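Local coordinates for protein Lon211 (Mycobacterium tuberculosis, PDB 6VBK) that probably recognises and binds protein substrates as the N-terminal domain of an ATP-dependent Lon protease, at residues E10-P15 / G80-I85; E39-I44 / G94-V99; D160-I165 / S169-N174; P179-E184 / E200-W205. One frame throughout, in Å; residues are numbered along the deposited sequence.

Contact 1: residues E10-P15 / G80-I85; sequences ETLTLP and GTLGVI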
loop_
_atom_site.group_PDB
_atom_site.type_symbol
_atom_site.label_atom_id
_atom_site.label_comp_id
_atom_site.label_asym_id
_atom_site.label_seq_id
_atom_site.Cartn_x
_atom_site.Cartn_y
_atom_site.Cartn_z
ATOM N N GLU B 10 -0.862 -1.529 -2.836
ATOM C CA GLU B 10 0.099 -2.294 -2.054
ATOM C C GLU B 10 1.502 -1.728 -2.235
ATOM O O GLU B 10 1.875 -1.288 -3.326
ATOM C CB GLU B 10 0.061 -3.764 -2.471
ATOM C CG GLU B 10 0.101 -4.745 -1.311
ATOM C CD GLU B 10 -0.203 -6.166 -1.743
ATOM O OE1 GLU B 10 -0.637 -6.357 -2.898
ATOM O OE2 GLU B 10 -0.010 -7.091 -0.927
ATOM N N THR B 11 2.279 -1.736 -1.154
ATOM C CA THR B 11 3.651 -1.242 -1.167
ATOM C C THR B 11 4.612 -2.425 -1.159
ATOM O O THR B 11 4.585 -3.248 -0.237
ATOM C CB THR B 11 3.922 -0.326 0.027
ATOM O OG1 THR B 11 3.293 0.943 -0.190
ATOM C CG2 THR B 11 5.418 -0.118 0.215
ATOM N N LEU B 12 5.451 -2.510 -2.186
ATOM C CA LEU B 12 6.441 -3.569 -2.299
ATOM C C LEU B 12 7.779 -3.121 -1.724
ATOM O O LEU B 12 8.093 -1.930 -1.658
ATOM C CB LEU B 12 6.629 -3.986 -3.758
ATOM C CG LEU B 12 5.609 -4.931 -4.387
ATOM C CD1 LEU B 12 5.937 -5.130 -5.852
ATOM C CD2 LEU B 12 5.595 -6.264 -3.661
ATOM N N THR B 13 8.575 -4.103 -1.312
ATOM C CA THR B 13 9.942 -3.883 -0.858
ATOM C C THR B 13 10.866 -4.723 -1.728
ATOM O O THR B 13 10.761 -5.955 -1.739
ATOM C CB THR B 13 10.099 -4.246 0.621
ATOM O OG1 THR B 13 9.282 -3.375 1.415
ATOM C CG2 THR B 13 11.544 -4.102 1.054
ATOM N N LEU B 14 11.758 -4.062 -2.459
ATOM C CA LEU B 14 12.594 -4.719 -3.450
ATOM C C LEU B 14 14.024 -4.211 -3.350
ATOM O O LEU B 14 14.251 -3.055 -2.973
ATOM C CB LEU B 14 12.070 -4.474 -4.874
ATOM C CG LEU B 14 10.648 -4.950 -5.177
ATOM C CD1 LEU B 14 10.163 -4.364 -6.491
ATOM C CD2 LEU B 14 10.590 -6.470 -5.207
ATOM N N PRO B 15 15.005 -5.048 -3.684
ATOM C CA PRO B 15 16.387 -4.565 -3.764
ATOM C C PRO B 15 16.617 -3.804 -5.060
ATOM O O PRO B 15 16.113 -4.176 -6.122
ATOM C CB PRO B 15 17.213 -5.855 -3.717
ATOM C CG PRO B 15 16.321 -6.876 -4.336
ATOM C CD PRO B 15 14.906 -6.491 -3.969
ATOM N N GLY B 80 11.072 2.662 -11.013
ATOM C CA GLY B 80 11.846 1.533 -11.472
ATOM C C GLY B 80 10.950 0.505 -12.144
ATOM O O GLY B 80 9.725 0.614 -12.154
ATOM N N THR B 81 11.591 -0.506 -12.719
ATOM C CA THR B 81 10.891 -1.609 -13.365
ATOM C C THR B 81 11.029 -2.853 -12.500
ATOM O O THR B 81 12.149 -3.291 -12.213
ATOM C CB THR B 81 11.439 -1.874 -14.767
ATOM O OG1 THR B 81 11.285 -0.700 -15.574
ATOM C CG2 THR B 81 10.690 -3.025 -15.419
ATOM N N LEU B 82 9.896 -3.406 -12.076
ATOM C CA LEU B 82 9.902 -4.688 -11.387
ATOM C C LEU B 82 10.456 -5.758 -12.318
ATOM O O LEU B 82 9.900 -6.006 -13.392
ATOM C CB LEU B 82 8.490 -5.051 -10.930
ATOM C CG LEU B 82 8.294 -6.445 -10.330
ATOM C CD1 LEU B 82 9.225 -6.661 -9.147
ATOM C CD2 LEU B 82 6.843 -6.663 -9.919
ATOM N N GLY B 83 11.558 -6.374 -11.918
ATOM C CA GLY B 83 12.241 -7.357 -12.743
ATOM C C GLY B 83 12.220 -8.731 -12.104
ATOM O O GLY B 83 12.395 -8.861 -10.890
ATOM N N VAL B 84 12.002 -9.750 -12.927
ATOM C CA VAL B 84 12.030 -11.144 -12.495
ATOM C C VAL B 84 13.272 -11.789 -13.092
ATOM O O VAL B 84 13.428 -11.836 -14.319
ATOM C CB VAL B 84 10.759 -11.897 -12.914
ATOM C CG1 VAL B 84 10.931 -13.389 -12.688
ATOM C CG2 VAL B 84 9.557 -11.376 -12.143
ATOM N N ILE B 85 14.160 -12.276 -12.227
ATOM C CA ILE B 85 15.354 -12.982 -12.674
ATOM C C ILE B 85 14.917 -14.324 -13.246
ATOM O O ILE B 85 14.614 -15.261 -12.500
ATOM C CB ILE B 85 16.370 -13.161 -11.531
ATOM C CG1 ILE B 85 16.772 -11.801 -10.958
ATOM C CG2 ILE B 85 17.598 -13.916 -12.022
ATOM C CD1 ILE B 85 17.500 -10.910 -11.943
#

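Contact 2: residues E39-I44 / G94-V99; sequences EVRAAI and GEPGAV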
loop_
_atom_site.group_PDB
_atom_site.type_symbol
_atom_site.label_atom_id
_atom_site.label_comp_id
_atom_site.label_asym_id
_atom_site.label_seq_id
_atom_site.Cartn_x
_atom_site.Cartn_y
_atom_site.Cartn_z
ATOM N N GLU B 39 27.646 -4.452 -7.107
ATOM C CA GLU B 39 26.322 -3.902 -6.831
ATOM C C GLU B 39 25.223 -4.743 -7.470
ATOM O O GLU B 39 24.199 -5.025 -6.837
ATOM C CB GLU B 39 26.242 -2.457 -7.321
ATOM C CG GLU B 39 27.130 -1.489 -6.554
ATOM C CD GLU B 39 27.078 -0.083 -7.117
ATOM O OE1 GLU B 39 26.503 0.099 -8.212
ATOM O OE2 GLU B 39 27.605 0.842 -6.463
ATOM N N VAL B 40 25.418 -5.157 -8.724
ATOM C CA VAL B 40 24.380 -5.911 -9.421
ATOM C C VAL B 40 24.241 -7.308 -8.829
ATOM O O VAL B 40 23.125 -7.799 -8.618
ATOM C CB VAL B 40 24.676 -5.959 -10.932
ATOM C CG1 VAL B 40 23.635 -6.800 -11.653
ATOM C CG2 VAL B 40 24.712 -4.552 -11.505
ATOM N N ARG B 41 25.367 -7.968 -8.546
ATOM C CA ARG B 41 25.308 -9.314 -7.986
ATOM C C ARG B 41 24.759 -9.310 -6.564
ATOM O O ARG B 41 24.112 -10.278 -6.150
ATOM C CB ARG B 41 26.693 -9.962 -8.018
ATOM C CG ARG B 41 26.676 -11.462 -7.775
ATOM C CD ARG B 41 28.083 -12.029 -7.645
ATOM N NE ARG B 41 28.866 -11.868 -8.868
ATOM C CZ ARG B 41 28.972 -12.793 -9.816
ATOM N NH1 ARG B 41 28.342 -13.952 -9.690
ATOM N NH2 ARG B 41 29.709 -12.559 -10.893
ATOM N N ALA B 42 25.002 -8.239 -5.805
ATOM C CA ALA B 42 24.463 -8.162 -4.452
ATOM C C ALA B 42 22.951 -7.986 -4.472
ATOM O O ALA B 42 22.247 -8.508 -3.599
ATOM C CB ALA B 42 25.126 -7.022 -3.680
ATOM N N ALA B 43 22.432 -7.250 -5.459
ATOM C CA ALA B 43 20.988 -7.086 -5.580
ATOM C C ALA B 43 20.309 -8.411 -5.905
ATOM O O ALA B 43 19.235 -8.712 -5.371
ATOM C CB ALA B 43 20.664 -6.040 -6.646
ATOM N N ILE B 44 20.924 -9.217 -6.773
ATOM C CA ILE B 44 20.341 -10.507 -7.126
ATOM C C ILE B 44 20.388 -11.459 -5.937
ATOM O O ILE B 44 19.438 -12.212 -5.691
ATOM C CB ILE B 44 21.059 -11.095 -8.355
ATOM C CG1 ILE B 44 20.885 -10.168 -9.560
ATOM C CG2 ILE B 44 20.540 -12.492 -8.666
ATOM C CD1 ILE B 44 21.517 -10.688 -10.831
ATOM N N GLY B 94 31.113 -15.356 -22.123
ATOM C CA GLY B 94 31.822 -15.960 -21.015
ATOM C C GLY B 94 31.602 -15.282 -19.680
ATOM O O GLY B 94 32.067 -15.797 -18.656
ATOM N N GLU B 95 30.909 -14.147 -19.663
ATOM C CA GLU B 95 30.686 -13.428 -18.423
ATOM C C GLU B 95 29.653 -14.152 -17.560
ATOM O O GLU B 95 28.743 -14.805 -18.080
ATOM C CB GLU B 95 30.199 -12.009 -18.703
ATOM C CG GLU B 95 31.066 -11.210 -19.663
ATOM C CD GLU B 95 30.737 -11.478 -21.120
ATOM O OE1 GLU B 95 29.862 -12.326 -21.390
ATOM O OE2 GLU B 95 31.355 -10.840 -21.996
ATOM N N PRO B 96 29.775 -14.056 -16.237
ATOM C CA PRO B 96 28.667 -14.471 -15.368
ATOM C C PRO B 96 27.473 -13.559 -15.605
ATOM O O PRO B 96 27.597 -12.333 -15.573
ATOM C CB PRO B 96 29.239 -14.313 -13.956
ATOM C CG PRO B 96 30.333 -13.302 -14.105
ATOM C CD PRO B 96 30.914 -13.520 -15.473
ATOM N N GLY B 97 26.314 -14.163 -15.870
ATOM C CA GLY B 97 25.183 -13.406 -16.360
ATOM C C GLY B 97 23.883 -13.806 -15.693
ATOM O O GLY B 97 23.795 -14.807 -14.977
ATOM N N ALA B 98 22.869 -12.984 -15.946
ATOM C CA ALA B 98 21.505 -13.256 -15.528
ATOM C C ALA B 98 20.568 -12.695 -16.585
ATOM O O ALA B 98 20.905 -11.740 -17.287
ATOM C CB ALA B 98 21.198 -12.646 -14.155
ATOM N N VAL B 99 19.395 -13.306 -16.701
ATOM C CA VAL B 99 18.366 -12.861 -17.634
ATOM C C VAL B 99 17.199 -12.334 -16.814
ATOM O O VAL B 99 16.643 -13.057 -15.978
ATOM C CB VAL B 99 17.922 -13.989 -18.575
ATOM C CG1 VAL B 99 16.768 -13.527 -19.446
ATOM C CG2 VAL B 99 19.090 -14.444 -19.434
#

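Contact 3: residues D160-I165 / S169-N174; sequences DVVQQI and STLADN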
loop_
_atom_site.group_PDB
_atom_site.type_symbol
_atom_site.label_atom_id
_atom_site.label_comp_id
_atom_site.label_asym_id
_atom_site.label_seq_id
_atom_site.Cartn_x
_atom_site.Cartn_y
_atom_site.Cartn_z
ATOM N N ASP B 160 7.619 -7.967 -38.017
ATOM C CA ASP B 160 6.527 -8.933 -38.093
ATOM C C ASP B 160 5.701 -8.927 -36.812
ATOM O O ASP B 160 4.469 -8.823 -36.852
ATOM C CB ASP B 160 7.101 -10.326 -38.372
ATOM C CG ASP B 160 6.071 -11.434 -38.235
ATOM O OD1 ASP B 160 4.858 -11.169 -38.367
ATOM O OD2 ASP B 160 6.486 -12.587 -37.990
ATOM N N VAL B 161 6.367 -9.026 -35.661
ATOM C CA VAL B 161 5.659 -9.147 -34.391
ATOM C C VAL B 161 5.209 -7.784 -33.879
ATOM O O VAL B 161 4.133 -7.661 -33.283
ATOM C CB VAL B 161 6.547 -9.873 -33.365
ATOM C CG1 VAL B 161 5.811 -10.049 -32.044
ATOM C CG2 VAL B 161 7.001 -11.218 -33.915
ATOM N N VAL B 162 6.013 -6.741 -34.110
ATOM C CA VAL B 162 5.713 -5.424 -33.554
ATOM C C VAL B 162 4.357 -4.924 -34.040
ATOM O O VAL B 162 3.565 -4.378 -33.260
ATOM C CB VAL B 162 6.841 -4.429 -33.893
ATOM C CG1 VAL B 162 6.419 -3.007 -33.559
ATOM C CG2 VAL B 162 8.109 -4.793 -33.140
ATOM N N GLN B 163 4.055 -5.109 -35.323
ATOM C CA GLN B 163 2.768 -4.661 -35.840
ATOM C C GLN B 163 1.624 -5.607 -35.489
ATOM O O GLN B 163 0.485 -5.350 -35.894
ATOM C CB GLN B 163 2.844 -4.458 -37.356
ATOM C CG GLN B 163 3.168 -5.698 -38.160
ATOM C CD GLN B 163 3.564 -5.367 -39.587
ATOM O OE1 GLN B 163 3.921 -4.229 -39.895
ATOM N NE2 GLN B 163 3.498 -6.359 -40.466
ATOM N N GLN B 164 1.891 -6.679 -34.745
ATOM C CA GLN B 164 0.850 -7.548 -34.213
ATOM C C GLN B 164 0.608 -7.329 -32.726
ATOM O O GLN B 164 -0.273 -7.977 -32.153
ATOM C CB GLN B 164 1.202 -9.018 -34.466
ATOM C CG GLN B 164 1.208 -9.411 -35.933
ATOM C CD GLN B 164 -0.145 -9.223 -36.590
ATOM O OE1 GLN B 164 -1.182 -9.545 -36.007
ATOM N NE2 GLN B 164 -0.143 -8.692 -37.806
ATOM N N ILE B 165 1.363 -6.435 -32.091
ATOM C CA ILE B 165 1.234 -6.189 -30.657
ATOM C C ILE B 165 -0.082 -5.455 -30.413
ATOM O O ILE B 165 -0.247 -4.302 -30.819
ATOM C CB ILE B 165 2.429 -5.394 -30.115
ATOM C CG1 ILE B 165 3.719 -6.203 -30.273
ATOM C CG2 ILE B 165 2.205 -5.018 -28.657
ATOM C CD1 ILE B 165 4.961 -5.480 -29.795
ATOM N N SER B 169 0.271 -0.357 -24.481
ATOM C CA SER B 169 1.302 -0.146 -23.471
ATOM C C SER B 169 2.544 -0.974 -23.779
ATOM O O SER B 169 3.672 -0.472 -23.706
ATOM C CB SER B 169 0.756 -0.481 -22.083
ATOM O OG SER B 169 1.715 -0.210 -21.076
ATOM N N THR B 170 2.353 -2.248 -24.129
ATOM C CA THR B 170 3.484 -3.092 -24.504
ATOM C C THR B 170 4.165 -2.571 -25.762
ATOM O O THR B 170 5.395 -2.622 -25.882
ATOM C CB THR B 170 3.014 -4.533 -24.707
ATOM O OG1 THR B 170 2.320 -4.979 -23.535
ATOM C CG2 THR B 170 4.200 -5.451 -24.969
ATOM N N LEU B 171 3.376 -2.059 -26.712
ATOM C CA LEU B 171 3.944 -1.499 -27.934
ATOM C C LEU B 171 4.827 -0.295 -27.635
ATOM O O LEU B 171 5.911 -0.150 -28.214
ATOM C CB LEU B 171 2.824 -1.110 -28.898
ATOM C CG LEU B 171 3.223 -0.322 -30.145
ATOM C CD1 LEU B 171 4.101 -1.161 -31.062
ATOM C CD2 LEU B 171 1.986 0.176 -30.881
ATOM N N ALA B 172 4.380 0.585 -26.737
ATOM C CA ALA B 172 5.174 1.764 -26.410
ATOM C C ALA B 172 6.440 1.383 -25.651
ATOM O O ALA B 172 7.515 1.935 -25.910
ATOM C CB ALA B 172 4.337 2.755 -25.602
ATOM N N ASP B 173 6.335 0.432 -24.723
ATOM C CA ASP B 173 7.485 0.019 -23.928
ATOM C C ASP B 173 8.507 -0.782 -24.723
ATOM O O ASP B 173 9.633 -0.955 -24.247
ATOM C CB ASP B 173 7.019 -0.789 -22.718
ATOM C CG ASP B 173 6.382 0.081 -21.652
ATOM O OD1 ASP B 173 6.723 1.280 -21.588
ATOM O OD2 ASP B 173 5.547 -0.433 -20.876
ATOM N N ASN B 174 8.155 -1.270 -25.915
ATOM C CA ASN B 174 9.133 -1.956 -26.750
ATOM C C ASN B 174 10.174 -1.003 -27.323
ATOM O O ASN B 174 11.187 -1.467 -27.860
ATOM C CB ASN B 174 8.426 -2.709 -27.882
ATOM C CG ASN B 174 9.309 -3.769 -28.523
ATOM O OD1 ASN B 174 9.926 -3.535 -29.562
ATOM N ND2 ASN B 174 9.372 -4.942 -27.900
#

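Contact 4: residues P179-E184 / E200-W205; sequences PYLTDE and ELVIGW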
loop_
_atom_site.group_PDB
_atom_site.type_symbol
_atom_site.label_atom_id
_atom_site.label_comp_id
_atom_site.label_asym_id
_atom_site.label_seq_id
_atom_site.Cartn_x
_atom_site.Cartn_y
_atom_site.Cartn_z
ATOM N N PRO B 179 17.825 1.625 -30.604
ATOM C CA PRO B 179 19.070 2.387 -30.432
ATOM C C PRO B 179 18.908 3.864 -30.735
ATOM O O PRO B 179 19.693 4.677 -30.230
ATOM C CB PRO B 179 20.035 1.709 -31.414
ATOM C CG PRO B 179 19.146 1.112 -32.458
ATOM C CD PRO B 179 17.889 0.696 -31.745
ATOM N N TYR B 180 17.911 4.240 -31.531
ATOM C CA TYR B 180 17.735 5.629 -31.933
ATOM C C TYR B 180 17.073 6.483 -30.857
ATOM O O TYR B 180 16.759 7.648 -31.120
ATOM C CB TYR B 180 16.923 5.706 -33.231
ATOM C CG TYR B 180 15.604 4.968 -33.201
ATOM C CD1 TYR B 180 14.459 5.573 -32.698
ATOM C CD2 TYR B 180 15.499 3.675 -33.692
ATOM C CE1 TYR B 180 13.250 4.906 -32.676
ATOM C CE2 TYR B 180 14.294 2.999 -33.675
ATOM C CZ TYR B 180 13.173 3.619 -33.165
ATOM O OH TYR B 180 11.970 2.951 -33.145
ATOM N N LEU B 181 16.859 5.938 -29.664
ATOM C CA LEU B 181 16.310 6.685 -28.543
ATOM C C LEU B 181 17.338 6.741 -27.422
ATOM O O LEU B 181 18.053 5.766 -27.171
ATOM C CB LEU B 181 15.006 6.057 -28.036
ATOM C CG LEU B 181 13.738 6.351 -28.841
ATOM C CD1 LEU B 181 12.540 5.644 -28.227
ATOM C CD2 LEU B 181 13.489 7.850 -28.926
ATOM N N THR B 182 17.414 7.890 -26.761
ATOM C CA THR B 182 18.355 8.084 -25.671
ATOM C C THR B 182 17.734 7.647 -24.350
ATOM O O THR B 182 16.515 7.516 -24.218
ATOM C CB THR B 182 18.790 9.546 -25.583
ATOM O OG1 THR B 182 17.712 10.335 -25.066
ATOM C CG2 THR B 182 19.174 10.067 -26.960
ATOM N N ASP B 183 18.601 7.426 -23.359
ATOM C CA ASP B 183 18.135 6.949 -22.062
ATOM C C ASP B 183 17.298 7.996 -21.339
ATOM O O ASP B 183 16.351 7.642 -20.629
ATOM C CB ASP B 183 19.322 6.529 -21.199
ATOM C CG ASP B 183 20.197 5.500 -21.884
ATOM O OD1 ASP B 183 20.103 5.371 -23.123
ATOM O OD2 ASP B 183 20.970 4.814 -21.183
ATOM N N GLU B 184 17.628 9.281 -21.502
ATOM C CA GLU B 184 16.808 10.329 -20.901
ATOM C C GLU B 184 15.384 10.281 -21.439
ATOM O O GLU B 184 14.423 10.529 -20.702
ATOM C CB GLU B 184 17.433 11.701 -21.152
ATOM C CG GLU B 184 16.791 12.827 -20.354
ATOM C CD GLU B 184 17.371 14.188 -20.691
ATOM O OE1 GLU B 184 16.651 15.012 -21.293
ATOM O OE2 GLU B 184 18.550 14.431 -20.358
ATOM N N GLU B 200 1.834 9.182 -27.338
ATOM C CA GLU B 200 1.939 10.561 -27.796
ATOM C C GLU B 200 3.340 11.129 -27.591
ATOM O O GLU B 200 3.740 12.043 -28.319
ATOM C CB GLU B 200 0.873 11.397 -27.080
ATOM C CG GLU B 200 -0.572 11.096 -27.420
ATOM C CD GLU B 200 -1.534 11.935 -26.598
ATOM O OE1 GLU B 200 -1.076 12.598 -25.647
ATOM O OE2 GLU B 200 -2.748 11.921 -26.886
ATOM N N LEU B 201 4.104 10.589 -26.637
ATOM C CA LEU B 201 5.501 10.986 -26.481
ATOM C C LEU B 201 6.391 10.319 -27.523
ATOM O O LEU B 201 7.185 10.990 -28.191
ATOM C CB LEU B 201 5.996 10.645 -25.074
ATOM C CG LEU B 201 5.672 11.620 -23.944
ATOM C CD1 LEU B 201 5.918 10.974 -22.589
ATOM C CD2 LEU B 201 6.495 12.890 -24.086
ATOM N N VAL B 202 6.275 8.996 -27.674
ATOM C CA VAL B 202 7.189 8.273 -28.553
ATOM C C VAL B 202 6.862 8.530 -30.021
ATOM O O VAL B 202 7.751 8.462 -30.880
ATOM C CB VAL B 202 7.173 6.768 -28.217
ATOM C CG1 VAL B 202 5.815 6.156 -28.531
ATOM C CG2 VAL B 202 8.285 6.036 -28.957
ATOM N N ILE B 203 5.600 8.832 -30.338
ATOM C CA ILE B 203 5.237 9.139 -31.721
ATOM C C ILE B 203 5.958 10.396 -32.191
ATOM O O ILE B 203 6.460 10.459 -33.321
ATOM C CB ILE B 203 3.708 9.271 -31.858
ATOM C CG1 ILE B 203 3.051 7.889 -31.901
ATOM C CG2 ILE B 203 3.338 10.075 -33.096
ATOM C CD1 ILE B 203 1.536 7.933 -31.888
ATOM N N GLY B 204 6.034 11.412 -31.329
ATOM C CA GLY B 204 6.749 12.624 -31.691
ATOM C C GLY B 204 8.242 12.403 -31.835
ATOM O O GLY B 204 8.869 12.927 -32.760
ATOM N N TRP B 205 8.834 11.627 -30.923
ATOM C CA TRP B 205 10.262 11.337 -31.015
ATOM C C TRP B 205 10.584 10.478 -32.230
ATOM O O TRP B 205 11.653 10.633 -32.832
ATOM C CB TRP B 205 10.745 10.643 -29.740
ATOM C CG TRP B 205 10.463 11.411 -28.485
ATOM C CD1 TRP B 205 10.226 12.752 -28.380
ATOM C CD2 TRP B 205 10.374 10.884 -27.156
ATOM N NE1 TRP B 205 10.001 13.092 -27.069
ATOM C CE2 TRP B 205 10.087 11.963 -26.297
ATOM C CE3 TRP B 205 10.514 9.604 -26.609
ATOM C CZ2 TRP B 205 9.935 11.802 -24.921
ATOM C CZ3 TRP B 205 10.363 9.446 -25.243
ATOM C CH2 TRP B 205 10.077 10.539 -24.415
#

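Contact 1: residues E10-P15 / G80-I85
Leu82 on strand 79-88 meets Leu12 and Leu14 of strand 9-19 through methyl groups alone. The tightest approach is CD1 of Leu14 to CD1 of Leu82, 3.6 Å, with the two side chains crossing at about a right angle; the other branch of Leu14, CD2, lies 4.2 Å from the same Leu82 CD1. Leu12 reaches less closely, its CD1 standing 4.4 Å from CD2 of Leu82, so the two branches of Leu82 serve different neighbours. Leu82 holds CG anti to its backbone N (chi1 173°), which swings both methyls toward strand 9-19 although its CB starts off across the line between the strands. No hydrogen bond joins the two segments. Each pairs instead with strand 65-70, which runs between them in the curled six-stranded sheet of the Lon N domain, and the leucines meet over strand 65-70, where Arg65 packs on all three. Polar bonds go to other strands and loops: backbone bonds link Leu12 with Gly123, Leu14 with Val121, and Pro15 with Leu67 of strand 65-70, while Thr81 OG1 bonds to Val24 O. At the outer end, Thr11 OG1 makes a weak hydrogen bond to Glu88 O of the second subunit.

Contact 2: residues E39-I44 / G94-V99
Ile44 on helix 38-50 and Ala98 on strand 96-112 mark the closest backbone approach, with CA atoms 8.9 Å apart, and no hydrogen bond crosses between helix and strand. Side chains fill that distance. Ile44 extends its longer branch, CG1 beside the backbone N (chi1 -62°) and CD1 fully extended beyond it, so that CD1 ends 3.9 Å from CB of Ala98. One turn earlier, Arg41 reaches toward Pro96; its chain runs straight from the backbone and then bends at chi3 (-63°), bringing NH2 3.4 Å from CG and 3.6 Å from CB of Pro96. The proline carbons meet the guanidinium at its edge, near its plane, rather than over a face, and the two side chains cross at about a right angle. The same NH2 makes a weak hydrogen bond to Leu34 O. The pairs differ in setting: Ile44 and Ala98 are buried, with Leu17 and Leu34 also on Ile44, whereas Arg41 lies at the exposed border. Backbone bonds between Pro96 and Leu34 and between Ala98 and Leu32 hold the strand in place. This is helix-on-sheet packing, helix 38-50 covering one end of the curled sheet in the PUA-like lobe of the Lon N domain.

Contact 3: residues D160-I165 / S169-N174
The turn that links two short consecutive helices, 156-162 and 168-173, folds Val162 and Ile165 back against Leu171. It is a type I beta turn from Val162 to Ile165, closed by the 3.2 Å bond from Ile165 N to Val162 O, and it places Ile165 opposite the first turn of the second helix, its CA 6.1 Å from that of Leu171. Ile165 makes the largest single share of the contact, through one branch: CG2, anti to its backbone N (chi1 of CG1 -63°), rests 3.7 Å from the backbone N of Leu171 and 4.0 Å from its CB. The same methyl lies 4.1 Å from CB of Thr170, so it sits over the backbone between these two residues. Leu171 in turn sends CD1 toward the end of the first helix, where it lies 3.9 Å from CG1 of Val162, the two side chains crossing at about a right angle. Val162 uses its second methyl, CG2, for a looser approach to OD1 of Asn174, 4.2 Å away. No hydrogen bond spans the segments; polar ties run to other parts of the chain. Lys143 NZ bonds to Ile165 O and more weakly to Gln163 O, pinning the turn to helix 133-153, whose Tyr142 and Val146 pack on Leu171 and Val162 respectively. Asp173 forms a salt bridge with Arg105 of the sheet. A turn isoleucine and the last residue of one short helix packed on the start of the next, with long helix 133-153 behind, form an inter-helix connection of the helical lobe of the Lon N domain.

Contact 4: residues P179-E184 / E200-W205
The backbone N of Trp205, 3.3 Å from Leu201 O, closes a turn of helix 195-207 and carries a side chain that lies against Leu181. The same Leu201 O stands 3.2 Å above the plane of the Trp205 ring, offset toward its rim, so the indole is folded back over its own helix. Trp205 has CG beside the backbone N (chi1 -56°), which lays the ring back along its own helix toward Leu201, against helix 183-191, and leaves CB and the CE3 corner for Leu181. Across the contact everything is apolar. Leu181 CD2 lies 4.0 Å from CB of Trp205 and 4.2 Å from its CE3, approaching the ring obliquely, with the two side chains at about a right angle. The other branch of Leu181 goes to the previous turn of the helix, where CD1 is 4.3 Å from CG2 of Val202. One leucine thus spans two residues three positions apart on the same helical face, and Ser175 touches both Leu181 and Val202. Right after Leu181, Thr182 is the N-cap of helix 183-191: its side chain caps a backbone N early in that helix, while its own N bonds to Gln185 OE1, in the manner of a capping box. Gln185, Glu188 and Val189 of helix 183-191 also pack on Trp205. The contact is that of a loop leucine set against an antiparallel helical hairpin, 183-191 with 195-207, in the helical lobe of the Lon N domain.

Contacts 1 and 2 belong to the sheet lobe and touch each other: Ile85 CD1 lies 4.2 Å from Ile44 CD1, and strands 79-88 and 96-112 are neighbours in one sheet. Contact 1 is buried in the sheet lobe and purely leucine; contact 2 lies farther out, where a helix covers the sheet and its border is an arginine edge on proline. Contacts 3 and 4 are in the helical lobe, centres about 15 Å apart without touching, and both rest beside helix 133-153. Contact 4 is the more buried; contact 3 is only partly buried and built on a beta turn. Contacts 1 and 3 lie on opposite sides of the chain's centre, about 23 Å apart between centres. None of the four has a cross-segment hydrogen bond.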